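Long-range contacts in X-PRO dipeptidase (Streptococcus pyogenes M1 GAS, PDB 3O5V), which is probably a manganese-dependent dipeptidase that splits Xaa-Pro dipeptides, represented here by its creatinase/prolidase N-terminal domain alone: residues I8-D13 with F46-D50; A17-S23 with A95-E101; V89-T93 with T115-G119. All blocks are in the same frame, centred on the assembly; numbering follows the deposited sequence.

Contact 1 (I8-D13 with F46-D50); sequences IRLYLD and FVYHD
Ile8 packs on Val47 in the apolar part of this contact. CG2 of Ile8 meets CG1 of Val47 at 3.8 Å, and the two side chains cross at about a right angle. CG1 of Val47 lies anti to its backbone N (chi1 -175°), which carries it to the helix, where it also reaches CG of Arg9. One turn on, Leu12 lays CD1 against the backbone, 3.4 Å from Val47 O, and its CB packs on CB of His49.

The contact sets helix 3-14 against strand 44-48 of the mixed sheet in the creatinase/prolidase N-terminal domain. The short axes come within 8.9 Å and cross at -60°. Ile8 and Leu12 also touch the adjoining strand 19-22, so the helix packs over both strands.

The polar links are bridged by water. The Arg9 chain runs past the end of the strand, with CG 3.3 Å from Tyr48 O. Its bend at chi3 (-74°) turns the guanidinium so that NH1 donates to a water in the guanidinium plane, and that water donates to Tyr48 O at 2.8 Å. NH2 of Arg9 forms a salt bridge with Asp6. A second water donates to both Asp13 OD2 and His49 O.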
ATOM      1  N   ILE A   8     -12.875  -0.897   0.935  1.00 24.77           N
ATOM      2  CA  ILE A   8     -11.828  -0.165   1.676  1.00 24.44           C
ATOM      3  C   ILE A   8     -12.027   1.335   1.534  1.00 24.05           C
ATOM      4  O   ILE A   8     -11.968   2.068   2.525  1.00 23.94           O
ATOM      5  CB  ILE A   8     -10.399  -0.573   1.253  1.00 24.46           C
ATOM      6  CG1 ILE A   8     -10.132  -1.999   1.728  1.00 26.39           C
ATOM      7  CG2 ILE A   8      -9.341   0.386   1.845  1.00 24.01           C
ATOM      8  CD1 ILE A   8      -9.183  -2.729   0.850  1.00 29.30           C
ATOM      9  N   ARG A   9     -12.288   1.794   0.311  1.00 23.84           N
ATOM     10  CA  ARG A   9     -12.528   3.207   0.087  1.00 23.34           C
ATOM     11  C   ARG A   9     -13.743   3.735   0.873  1.00 23.91           C
ATOM     12  O   ARG A   9     -13.684   4.847   1.408  1.00 23.58           O
ATOM     13  CB  ARG A   9     -12.591   3.542  -1.410  1.00 24.16           C
ATOM     14  CG  ARG A   9     -11.211   3.406  -2.118  1.00 23.57           C
ATOM     15  CD  ARG A   9     -11.272   3.829  -3.580  1.00 25.19           C
ATOM     16  NE  ARG A   9     -11.958   2.819  -4.395  1.00 26.65           N
ATOM     17  CZ  ARG A   9     -11.352   1.875  -5.112  1.00 28.20           C
ATOM     18  NH1 ARG A   9     -10.016   1.797  -5.160  1.00 27.40           N
ATOM     19  NH2 ARG A   9     -12.091   1.003  -5.800  1.00 27.32           N
ATOM     20  N   LEU A  10     -14.805   2.931   0.996  1.00 23.58           N
ATOM     21  CA  LEU A  10     -15.954   3.318   1.820  0.50 24.04           C
ATOM     22  C   LEU A  10     -15.517   3.458   3.280  1.00 24.36           C
ATOM     23  O   LEU A  10     -15.848   4.447   3.955  1.00 23.35           O
ATOM     24  CB  LEU A  10     -17.067   2.276   1.703  0.50 24.08           C
ATOM     25  CG  LEU A  10     -18.535   2.720   1.807  0.50 25.65           C
ATOM     26  CD1 LEU A  10     -19.428   1.556   2.232  0.50 24.63           C
ATOM     27  CD2 LEU A  10     -18.767   3.954   2.668  0.50 25.48           C
ATOM     28  N   TYR A  11     -14.775   2.463   3.758  1.00 24.82           N
ATOM     29  CA  TYR A  11     -14.265   2.458   5.137  1.00 26.29           C
ATOM     30  C   TYR A  11     -13.471   3.715   5.464  1.00 26.50           C
ATOM     31  O   TYR A  11     -13.722   4.366   6.489  1.00 26.98           O
ATOM     32  CB  TYR A  11     -13.398   1.223   5.377  1.00 27.15           C
ATOM     33  CG  TYR A  11     -12.851   1.136   6.789  1.00 28.92           C
ATOM     34  CD1 TYR A  11     -13.692   0.861   7.870  1.00 30.49           C
ATOM     35  CD2 TYR A  11     -11.493   1.330   7.040  1.00 30.98           C
ATOM     36  CE1 TYR A  11     -13.191   0.759   9.165  1.00 32.48           C
ATOM     37  CE2 TYR A  11     -10.983   1.235   8.331  1.00 32.07           C
ATOM     38  CZ  TYR A  11     -11.838   0.960   9.386  1.00 32.84           C
ATOM     39  OH  TYR A  11     -11.338   0.872  10.662  1.00 34.17           O
ATOM     40  N   LEU A  12     -12.513   4.052   4.598  1.00 26.46           N
ATOM     41  CA  LEU A  12     -11.737   5.281   4.721  1.00 26.85           C
ATOM     42  C   LEU A  12     -12.626   6.527   4.789  1.00 27.78           C
ATOM     43  O   LEU A  12     -12.408   7.402   5.632  1.00 27.67           O
ATOM     44  CB  LEU A  12     -10.741   5.395   3.560  1.00 25.88           C
ATOM     45  CG  LEU A  12      -9.647   4.319   3.505  1.00 24.65           C
ATOM     46  CD1 LEU A  12      -8.891   4.417   2.183  1.00 24.05           C
ATOM     47  CD2 LEU A  12      -8.686   4.436   4.700  1.00 24.55           C
ATOM     48  N   ASP A  13     -13.633   6.597   3.919  1.00 28.21           N
ATOM     49  CA  ASP A  13     -14.557   7.730   3.920  1.00 29.42           C
ATOM     50  C   ASP A  13     -15.356   7.808   5.213  1.00 29.97           C
ATOM     51  O   ASP A  13     -15.515   8.895   5.764  1.00 30.07           O
ATOM     52  CB  ASP A  13     -15.482   7.694   2.704  1.00 29.74           C
ATOM     53  CG  ASP A  13     -14.794   8.172   1.426  1.00 31.79           C
ATOM     54  OD1 ASP A  13     -13.691   8.765   1.490  1.00 32.99           O
ATOM     55  OD2 ASP A  13     -15.369   7.953   0.339  1.00 34.99           O
ATOM     56  N   PHE A  46      -1.046   0.896  -1.936  1.00 22.02           N
ATOM     57  CA  PHE A  46      -1.564   2.209  -1.523  1.00 23.25           C
ATOM     58  C   PHE A  46      -2.987   2.363  -2.030  1.00 23.31           C
ATOM     59  O   PHE A  46      -3.213   2.467  -3.249  1.00 24.83           O
ATOM     60  CB  PHE A  46      -0.680   3.324  -2.099  1.00 22.59           C
ATOM     61  CG  PHE A  46       0.726   3.322  -1.560  1.00 23.69           C
ATOM     62  CD1 PHE A  46       1.014   3.922  -0.326  1.00 24.45           C
ATOM     63  CD2 PHE A  46       1.754   2.697  -2.261  1.00 25.94           C
ATOM     64  CE1 PHE A  46       2.312   3.911   0.188  1.00 24.13           C
ATOM     65  CE2 PHE A  46       3.062   2.688  -1.763  1.00 25.50           C
ATOM     66  CZ  PHE A  46       3.343   3.291  -0.538  1.00 25.44           C
ATOM     67  N   VAL A  47      -3.946   2.360  -1.110  1.00 22.74           N
ATOM     68  CA  VAL A  47      -5.357   2.539  -1.482  1.00 22.98           C
ATOM     69  C   VAL A  47      -5.857   3.914  -1.025  1.00 23.54           C
ATOM     70  O   VAL A  47      -6.227   4.116   0.139  1.00 22.98           O
ATOM     71  CB  VAL A  47      -6.256   1.394  -0.925  1.00 22.72           C
ATOM     72  CG1 VAL A  47      -7.687   1.540  -1.419  1.00 22.23           C
ATOM     73  CG2 VAL A  47      -5.681   0.030  -1.311  1.00 21.73           C
ATOM     74  N   TYR A  48      -5.830   4.862  -1.954  1.00 24.23           N
ATOM     75  CA  TYR A  48      -6.365   6.211  -1.739  1.00 25.50           C
ATOM     76  C   TYR A  48      -7.873   6.157  -1.620  1.00 26.25           C
ATOM     77  O   TYR A  48      -8.503   5.312  -2.262  1.00 26.63           O
ATOM     78  CB  TYR A  48      -6.011   7.090  -2.931  1.00 25.43           C
ATOM     79  CG  TYR A  48      -4.543   7.419  -3.002  1.00 25.19           C
ATOM     80  CD1 TYR A  48      -3.680   6.666  -3.796  1.00 25.74           C
ATOM     81  CD2 TYR A  48      -4.011   8.477  -2.250  1.00 25.46           C
ATOM     82  CE1 TYR A  48      -2.314   6.969  -3.853  1.00 27.06           C
ATOM     83  CE2 TYR A  48      -2.659   8.783  -2.300  1.00 26.05           C
ATOM     84  CZ  TYR A  48      -1.822   8.034  -3.106  1.00 26.65           C
ATOM     85  OH  TYR A  48      -0.478   8.335  -3.157  1.00 28.84           O
ATOM     86  N   HIS A  49      -8.464   7.042  -0.813  1.00 26.99           N
ATOM     87  CA  HIS A  49      -9.932   7.040  -0.687  1.00 28.99           C
ATOM     88  C   HIS A  49     -10.604   7.449  -2.013  1.00 29.89           C
ATOM     89  O   HIS A  49     -11.734   7.048  -2.289  1.00 30.26           O
ATOM     90  CB  HIS A  49     -10.413   7.885   0.507  1.00 29.10           C
ATOM     91  CG  HIS A  49     -10.511   9.354   0.231  1.00 29.73           C
ATOM     92  ND1 HIS A  49      -9.405  10.158   0.045  1.00 32.57           N
ATOM     93  CD2 HIS A  49     -11.588  10.171   0.135  1.00 30.55           C
ATOM     94  CE1 HIS A  49      -9.797  11.405  -0.165  1.00 31.94           C
ATOM     95  NE2 HIS A  49     -11.117  11.438  -0.120  1.00 32.28           N
ATOM     96  N   ASP A  50      -9.879   8.183  -2.857  1.00 31.36           N
ATOM     97  CA  ASP A  50     -10.462   8.728  -4.093  1.00 32.99           C
ATOM     98  C   ASP A  50      -9.719   8.354  -5.380  1.00 33.33           C
ATOM     99  O   ASP A  50     -10.351   8.008  -6.387  1.00 35.38           O
ATOM    100  CB  ASP A  50     -10.619  10.250  -3.987  1.00 33.58           C
ATOM    101  CG  ASP A  50      -9.338  10.952  -3.544  1.00 35.16           C
ATOM    102  OD1 ASP A  50      -8.336  10.280  -3.163  1.00 38.08           O
ATOM    103  OD2 ASP A  50      -9.338  12.192  -3.556  1.00 38.64           O
TER
HETATM  104  O   HOH W   1      -7.675   3.608  -4.258  1.00 25.40           O
HETATM  105  O   HOH W   2     -14.291   7.621  -1.899  1.00 35.79           O

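Contact 2 (A17-S23 with A95-E101); sequences AELAIFS and AKTIYAE
OE1 of Glu18 is gripped by two backbone N-H groups at the start of the other segment. Thr97 N donates to it at 2.9 Å, nearly along the C-O axis of the carboxylate, and Lys96 N adds a weak bond. The bend at chi2 (79°) folds the Glu18 chain back to this point. Glu18 N donates to Thr97 O at 3.1 Å. The other oxygen, OE2, accepts from a water that Thr97 OG1 donates to.

Glu101 does similar work at the far end. Its OE1 accepts from Ser23 N at 2.9 Å and also from Asp24 N, while OE2 bonds Thr27. The same OE1 lies at the edge of the Phe22 ring. A water joins Ile21 O, Ser23 OG and Glu101 N.

Between these ends, Tyr99 N bonds Leu19 O at 2.8 Å and Ile21 N bonds Tyr99 O at 2.7 Å. Leu19 N is buried without a partner. CB of Ala17 meets the edge of the Tyr99 ring, 3.7 Å from CE2. On the sheet face opposite Tyr99, CD1 of Ile21 packs on CG2 of Ile98, 3.9 Å away. This is a parallel pairing of neighbouring strands, 19-22 and 97-100, inside the domain's mixed sheet.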
ATOM      1  N   ALA A  17     -10.586   9.252   6.648  1.00 31.39           N
ATOM      2  CA  ALA A  17      -9.172   9.068   6.315  1.00 30.70           C
ATOM      3  C   ALA A  17      -9.007   9.098   4.804  1.00 30.12           C
ATOM      4  O   ALA A  17      -9.966   8.857   4.070  1.00 30.30           O
ATOM      5  CB  ALA A  17      -8.671   7.757   6.876  1.00 30.73           C
ATOM      6  N   GLU A  18      -7.799   9.375   4.330  1.00 29.55           N
ATOM      7  CA  GLU A  18      -7.596   9.537   2.891  1.00 29.33           C
ATOM      8  C   GLU A  18      -6.791   8.392   2.240  1.00 28.53           C
ATOM      9  O   GLU A  18      -6.682   8.332   1.013  1.00 28.18           O
ATOM     10  CB  GLU A  18      -6.929  10.893   2.592  1.00 30.52           C
ATOM     11  CG  GLU A  18      -7.730  12.129   3.054  1.00 32.89           C
ATOM     12  CD  GLU A  18      -7.596  12.426   4.551  1.00 37.91           C
ATOM     13  OE1 GLU A  18      -6.562  12.055   5.160  1.00 39.97           O
ATOM     14  OE2 GLU A  18      -8.533  13.042   5.119  1.00 39.55           O
ATOM     15  N   LEU A  19      -6.213   7.511   3.056  1.00 27.39           N
ATOM     16  CA  LEU A  19      -5.227   6.542   2.548  1.00 27.31           C
ATOM     17  C   LEU A  19      -5.125   5.305   3.433  1.00 26.75           C
ATOM     18  O   LEU A  19      -5.011   5.423   4.653  1.00 27.13           O
ATOM     19  CB  LEU A  19      -3.842   7.201   2.509  1.00 26.98           C
ATOM     20  CG  LEU A  19      -2.786   6.934   1.420  1.00 29.41           C
ATOM     21  CD1 LEU A  19      -1.337   6.984   1.950  1.00 26.79           C
ATOM     22  CD2 LEU A  19      -3.001   5.698   0.548  1.00 27.56           C
ATOM     23  N   ALA A  20      -5.155   4.123   2.823  1.00 25.70           N
ATOM     24  CA  ALA A  20      -4.792   2.884   3.517  1.00 25.62           C
ATOM     25  C   ALA A  20      -3.527   2.340   2.868  1.00 25.07           C
ATOM     26  O   ALA A  20      -3.409   2.346   1.632  1.00 25.65           O
ATOM     27  CB  ALA A  20      -5.916   1.855   3.436  1.00 25.15           C
ATOM     28  N   ILE A  21      -2.582   1.887   3.688  1.00 24.15           N
ATOM     29  CA  ILE A  21      -1.341   1.304   3.178  1.00 23.57           C
ATOM     30  C   ILE A  21      -1.239  -0.135   3.626  1.00 23.66           C
ATOM     31  O   ILE A  21      -1.052  -0.410   4.818  1.00 24.26           O
ATOM     32  CB  ILE A  21      -0.059   2.090   3.634  1.00 23.49           C
ATOM     33  CG1 ILE A  21      -0.200   3.589   3.344  1.00 23.80           C
ATOM     34  CG2 ILE A  21       1.193   1.486   3.001  1.00 24.04           C
ATOM     35  CD1 ILE A  21       1.047   4.423   3.700  1.00 24.55           C
ATOM     36  N   PHE A  22      -1.388  -1.066   2.688  1.00 22.36           N
ATOM     37  CA  PHE A  22      -1.253  -2.476   3.045  1.00 22.99           C
ATOM     38  C   PHE A  22       0.179  -2.950   2.832  1.00 22.76           C
ATOM     39  O   PHE A  22       0.829  -2.510   1.884  1.00 23.35           O
ATOM     40  CB  PHE A  22      -2.260  -3.322   2.265  1.00 22.60           C
ATOM     41  CG  PHE A  22      -3.692  -2.947   2.544  1.00 22.19           C
ATOM     42  CD1 PHE A  22      -4.390  -3.540   3.596  1.00 23.37           C
ATOM     43  CD2 PHE A  22      -4.333  -1.976   1.774  1.00 23.66           C
ATOM     44  CE1 PHE A  22      -5.726  -3.184   3.864  1.00 23.12           C
ATOM     45  CE2 PHE A  22      -5.663  -1.613   2.025  1.00 24.80           C
ATOM     46  CZ  PHE A  22      -6.355  -2.217   3.083  1.00 23.62           C
ATOM     47  N   SER A  23       0.680  -3.806   3.730  1.00 22.62           N
ATOM     48  CA  SER A  23       2.059  -4.319   3.616  1.00 23.00           C
ATOM     49  C   SER A  23       2.155  -5.850   3.677  1.00 23.54           C
ATOM     50  O   SER A  23       3.155  -6.427   3.228  1.00 23.61           O
ATOM     51  CB  SER A  23       2.977  -3.689   4.676  1.00 23.50           C
ATOM     52  OG  SER A  23       2.428  -3.902   5.969  1.00 23.34           O
ATOM     53  N   ALA A  95      -2.071  13.014   2.598  1.00 35.70           N
ATOM     54  CA  ALA A  95      -3.103  12.485   3.499  1.00 35.52           C
ATOM     55  C   ALA A  95      -2.887  12.920   4.951  1.00 35.61           C
ATOM     56  O   ALA A  95      -1.777  12.833   5.478  1.00 35.42           O
ATOM     57  CB  ALA A  95      -3.178  10.957   3.409  1.00 35.39           C
ATOM     58  N   LYS A  96      -3.952  13.400   5.583  1.00 35.85           N
ATOM     59  CA  LYS A  96      -3.891  13.820   6.985  1.00 36.32           C
ATOM     60  C   LYS A  96      -4.053  12.643   7.929  1.00 35.50           C
ATOM     61  O   LYS A  96      -3.491  12.630   9.031  1.00 35.03           O
ATOM     62  CB  LYS A  96      -4.934  14.911   7.263  1.00 37.50           C
ATOM     63  CG  LYS A  96      -4.438  16.298   6.836  1.00 40.50           C
ATOM     64  CD  LYS A  96      -5.552  17.328   6.683  1.00 45.59           C
ATOM     65  CE  LYS A  96      -4.944  18.732   6.556  1.00 48.49           C
ATOM     66  NZ  LYS A  96      -5.592  19.557   5.490  1.00 52.05           N
ATOM     67  N   THR A  97      -4.828  11.653   7.492  1.00 34.55           N
ATOM     68  CA  THR A  97      -5.097  10.475   8.292  1.00 33.72           C
ATOM     69  C   THR A  97      -4.833   9.254   7.421  1.00 32.66           C
ATOM     70  O   THR A  97      -5.386   9.145   6.327  1.00 31.91           O
ATOM     71  CB  THR A  97      -6.556  10.449   8.788  1.00 34.04           C
ATOM     72  OG1 THR A  97      -6.873  11.694   9.435  1.00 36.33           O
ATOM     73  CG2 THR A  97      -6.751   9.322   9.766  1.00 34.92           C
ATOM     74  N   ILE A  98      -3.968   8.368   7.916  1.00 31.38           N
ATOM     75  CA  ILE A  98      -3.538   7.167   7.193  1.00 29.96           C
ATOM     76  C   ILE A  98      -3.831   5.915   8.021  1.00 29.97           C
ATOM     77  O   ILE A  98      -3.656   5.905   9.242  1.00 30.01           O
ATOM     78  CB  ILE A  98      -2.038   7.249   6.817  1.00 29.92           C
ATOM     79  CG1 ILE A  98      -1.790   8.477   5.944  1.00 29.71           C
ATOM     80  CG2 ILE A  98      -1.548   5.987   6.094  1.00 27.94           C
ATOM     81  CD1 ILE A  98      -0.340   8.837   5.832  1.00 31.85           C
ATOM     82  N   TYR A  99      -4.316   4.869   7.358  1.00 28.51           N
ATOM     83  CA  TYR A  99      -4.431   3.564   7.984  1.00 28.15           C
ATOM     84  C   TYR A  99      -3.338   2.606   7.496  1.00 27.41           C
ATOM     85  O   TYR A  99      -3.038   2.577   6.306  1.00 27.45           O
ATOM     86  CB  TYR A  99      -5.818   2.989   7.726  1.00 28.65           C
ATOM     87  CG  TYR A  99      -6.841   3.501   8.713  1.00 29.46           C
ATOM     88  CD1 TYR A  99      -7.262   2.700   9.774  1.00 30.16           C
ATOM     89  CD2 TYR A  99      -7.370   4.787   8.599  1.00 31.45           C
ATOM     90  CE1 TYR A  99      -8.190   3.159  10.694  1.00 31.19           C
ATOM     91  CE2 TYR A  99      -8.307   5.263   9.527  1.00 31.06           C
ATOM     92  CZ  TYR A  99      -8.707   4.441  10.566  1.00 32.42           C
ATOM     93  OH  TYR A  99      -9.624   4.892  11.486  1.00 32.84           O
ATOM     94  N   ALA A 100      -2.741   1.840   8.413  1.00 26.36           N
ATOM     95  CA  ALA A 100      -1.747   0.820   8.044  1.00 26.07           C
ATOM     96  C   ALA A 100      -1.862  -0.421   8.935  1.00 26.10           C
ATOM     97  O   ALA A 100      -2.497  -0.369   9.984  1.00 25.92           O
ATOM     98  CB  ALA A 100      -0.315   1.404   8.081  1.00 25.92           C
ATOM     99  N   GLU A 101      -1.271  -1.537   8.504  1.00 25.27           N
ATOM    100  CA  GLU A 101      -1.418  -2.820   9.204  1.00 25.56           C
ATOM    101  C   GLU A 101      -0.359  -2.958  10.286  1.00 26.33           C
ATOM    102  O   GLU A 101       0.737  -3.490  10.036  1.00 25.50           O
ATOM    103  CB  GLU A 101      -1.296  -4.006   8.234  1.00 24.83           C
ATOM    104  CG  GLU A 101      -2.320  -4.015   7.137  1.00 25.36           C
ATOM    105  CD  GLU A 101      -2.174  -5.233   6.251  1.00 26.28           C
ATOM    106  OE1 GLU A 101      -1.411  -5.168   5.259  1.00 25.73           O
ATOM    107  OE2 GLU A 101      -2.817  -6.259   6.556  1.00 26.21           O
TER
HETATM  108  O   HOH W   3      -8.346  13.098   7.725  1.00 43.29           O
HETATM  109  O   HOH W   4       0.957  -1.609   6.564  1.00 27.51           O

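Contact 3 (V89-T93 with T115-G119)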
ATOM      1  N   VAL A  89       6.858   8.319  -7.455  1.00 32.58           N
ATOM      2  CA  VAL A  89       5.821   7.682  -8.298  1.00 32.39           C
ATOM      3  C   VAL A  89       4.359   7.905  -7.873  1.00 32.55           C
ATOM      4  O   VAL A  89       3.454   7.815  -8.707  1.00 32.43           O
ATOM      5  CB  VAL A  89       6.061   6.150  -8.513  1.00 32.04           C
ATOM      6  CG1 VAL A  89       7.454   5.895  -9.056  1.00 32.73           C
ATOM      7  CG2 VAL A  89       5.803   5.339  -7.220  1.00 31.95           C
ATOM      8  N   LEU A  90       4.129   8.164  -6.589  1.00 32.37           N
ATOM      9  CA  LEU A  90       2.767   8.314  -6.072  1.00 32.87           C
ATOM     10  C   LEU A  90       2.164   9.670  -6.475  1.00 33.54           C
ATOM     11  O   LEU A  90       2.895  10.657  -6.574  1.00 32.94           O
ATOM     12  CB  LEU A  90       2.748   8.178  -4.553  1.00 32.38           C
ATOM     13  CG  LEU A  90       2.914   6.796  -3.911  1.00 31.82           C
ATOM     14  CD1 LEU A  90       2.605   6.918  -2.454  1.00 29.81           C
ATOM     15  CD2 LEU A  90       1.981   5.779  -4.516  1.00 30.93           C
ATOM     16  N   PRO A  91       0.834   9.719  -6.694  1.00 34.44           N
ATOM     17  CA  PRO A  91       0.202  10.992  -7.101  1.00 34.98           C
ATOM     18  C   PRO A  91       0.160  12.036  -5.987  1.00 35.79           C
ATOM     19  O   PRO A  91       0.110  13.235  -6.264  1.00 36.17           O
ATOM     20  CB  PRO A  91      -1.224  10.578  -7.481  1.00 35.39           C
ATOM     21  CG  PRO A  91      -1.454   9.253  -6.756  1.00 35.50           C
ATOM     22  CD  PRO A  91      -0.116   8.583  -6.718  1.00 34.17           C
ATOM     23  N   ASN A  92       0.194  11.580  -4.738  1.00 35.82           N
ATOM     24  CA  ASN A  92      -0.114  12.421  -3.591  1.00 36.49           C
ATOM     25  C   ASN A  92       0.431  11.804  -2.303  1.00 36.25           C
ATOM     26  O   ASN A  92       0.265  10.611  -2.078  1.00 36.14           O
ATOM     27  CB  ASN A  92      -1.643  12.571  -3.485  1.00 36.97           C
ATOM     28  CG  ASN A  92      -2.066  13.528  -2.402  1.00 38.29           C
ATOM     29  OD1 ASN A  92      -2.409  14.680  -2.676  1.00 43.39           O
ATOM     30  ND2 ASN A  92      -2.066  13.063  -1.167  1.00 40.17           N
ATOM     31  N   THR A  93       1.074  12.611  -1.461  1.00 36.43           N
ATOM     32  CA  THR A  93       1.521  12.134  -0.144  1.00 36.78           C
ATOM     33  C   THR A  93       0.979  13.004   1.003  1.00 36.47           C
ATOM     34  O   THR A  93       1.501  12.980   2.117  1.00 36.04           O
ATOM     35  CB  THR A  93       3.068  12.011  -0.070  1.00 36.88           C
ATOM     36  OG1 THR A  93       3.655  13.294  -0.290  1.00 37.83           O
ATOM     37  CG2 THR A  93       3.597  11.038  -1.123  1.00 37.39           C
ATOM     38  N   THR A 115       8.876   9.171   6.630  1.00 33.60           N
ATOM     39  CA  THR A 115       9.730  10.123   5.921  1.00 34.24           C
ATOM     40  C   THR A 115       9.034  10.656   4.669  1.00 34.58           C
ATOM     41  O   THR A 115       9.478  11.650   4.096  1.00 34.91           O
ATOM     42  CB  THR A 115      11.110   9.548   5.524  1.00 34.72           C
ATOM     43  OG1 THR A 115      10.965   8.578   4.461  1.00 34.48           O
ATOM     44  CG2 THR A 115      11.829   8.945   6.728  1.00 34.46           C
ATOM     45  N   ILE A 116       7.950   9.990   4.259  1.00 33.89           N
ATOM     46  CA  ILE A 116       7.166  10.352   3.067  1.00 33.57           C
ATOM     47  C   ILE A 116       5.840  10.994   3.445  1.00 33.34           C
ATOM     48  O   ILE A 116       5.436  11.990   2.839  1.00 33.40           O
ATOM     49  CB  ILE A 116       6.870   9.096   2.180  1.00 33.61           C
ATOM     50  CG1 ILE A 116       8.161   8.476   1.670  1.00 33.65           C
ATOM     51  CG2 ILE A 116       5.934   9.435   1.004  1.00 33.90           C
ATOM     52  CD1 ILE A 116       7.988   7.063   1.169  1.00 35.19           C
ATOM     53  N   PHE A 117       5.150  10.400   4.418  1.00 32.81           N
ATOM     54  CA  PHE A 117       3.829  10.850   4.829  1.00 32.73           C
ATOM     55  C   PHE A 117       3.925  11.487   6.207  1.00 33.58           C
ATOM     56  O   PHE A 117       4.383  10.857   7.171  1.00 33.09           O
ATOM     57  CB  PHE A 117       2.842   9.676   4.885  1.00 32.78           C
ATOM     58  CG  PHE A 117       2.658   8.964   3.572  1.00 31.46           C
ATOM     59  CD1 PHE A 117       1.688   9.390   2.665  1.00 30.23           C
ATOM     60  CD2 PHE A 117       3.454   7.862   3.245  1.00 30.47           C
ATOM     61  CE1 PHE A 117       1.509   8.733   1.446  1.00 27.83           C
ATOM     62  CE2 PHE A 117       3.293   7.196   2.019  1.00 28.49           C
ATOM     63  CZ  PHE A 117       2.316   7.637   1.122  1.00 29.29           C
ATOM     64  N   SER A 118       3.477  12.729   6.307  1.00 34.62           N
ATOM     65  CA  SER A 118       3.552  13.430   7.572  1.00 35.83           C
ATOM     66  C   SER A 118       2.252  13.295   8.357  1.00 35.97           C
ATOM     67  O   SER A 118       2.171  13.740   9.498  1.00 36.32           O
ATOM     68  CB  SER A 118       3.951  14.900   7.354  1.00 36.16           C
ATOM     69  OG  SER A 118       2.970  15.557   6.580  1.00 38.40           O
ATOM     70  N   GLY A 119       1.254  12.633   7.764  1.00 35.67           N
ATOM     71  CA  GLY A 119      -0.042  12.436   8.418  1.00 36.08           C
ATOM     72  C   GLY A 119      -0.056  11.508   9.624  1.00 36.21           C
ATOM     73  O   GLY A 119       0.954  10.879   9.958  1.00 36.48           O
TER
HETATM   74  O   HOH W   5       0.816  12.310   4.787  1.00 37.29           O
HETATM   75  O   HOH W   6       3.355  14.149   3.694  1.00 37.47           O
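Two irregular loops approach most closely at Thr93 and Phe117, whose CA atoms are 5.6 Å apart.

The Phe117 ring carries most of the apolar contact. CG stands anti to the carbonyl carbon (chi1 -60°), and this points the ring at the other loop. CD1 of Leu90 comes to the edge of the ring, near its plane, and meets CZ at 3.7 Å. The two side chains cross at about a right angle. Thr93 meets the ring with backbone and side chain together. Its O lies obliquely to the ring, 3.6 Å from Phe117 CD1, and its CB is 3.9 Å from CE1. CG2 of Thr93 also touches CG2 of Ile116, at 3.5 Å. That methyl of Ile116 lies over one face of the Phe117 ring, toward the rim, so Ile116 packs on both Thr93 and Phe117.

The polar links run through water at Thr93 O. One water lies 2.8 Å from this oxygen and accepts from Gly119 N. It also sits at the edge of the Phe117 ring, in its plane. Another lies 2.7 Å from Thr93 O and accepts from Ser118 N. The hydroxyl of Thr93 turns elsewhere, to Lys87.

The contact joins the loop after helix 82-89 to the loop after helix 107-114. Each loop leads into a strand, 97-100 and 120-123 respectively. Ile116 packs back on Trp83 and Ile86 of helix 82-89. Leu90 and Phe117 both reach Phe46 of strand 44-48, and Phe117 also touches Leu19 and Ile21, so the contact lies against the central strands of the sheet.

Helix 3-14 leads straight into strand 19-22, so the first segments of contacts 1 and 2 follow each other. Contact 1 closes the loop from the helix to strand 44-48. Contact 2 closes a longer one, to strand 97-100, and crosses contact 1 because their segments alternate. Strand 19-22 lies between the other two, and Val47 N probably bonds Ala20 O. Contact 3 opens after contact 1 has closed and crosses contact 2. It closes a shorter loop, which holds strand 97-100 and helix 107-114, and so joins the turns that enter strands 97-100 and 120-123. Phe117 packs on Leu19, Ile21 and Ile98, while the Tyr48 hydroxyl probably bonds Asn92 O.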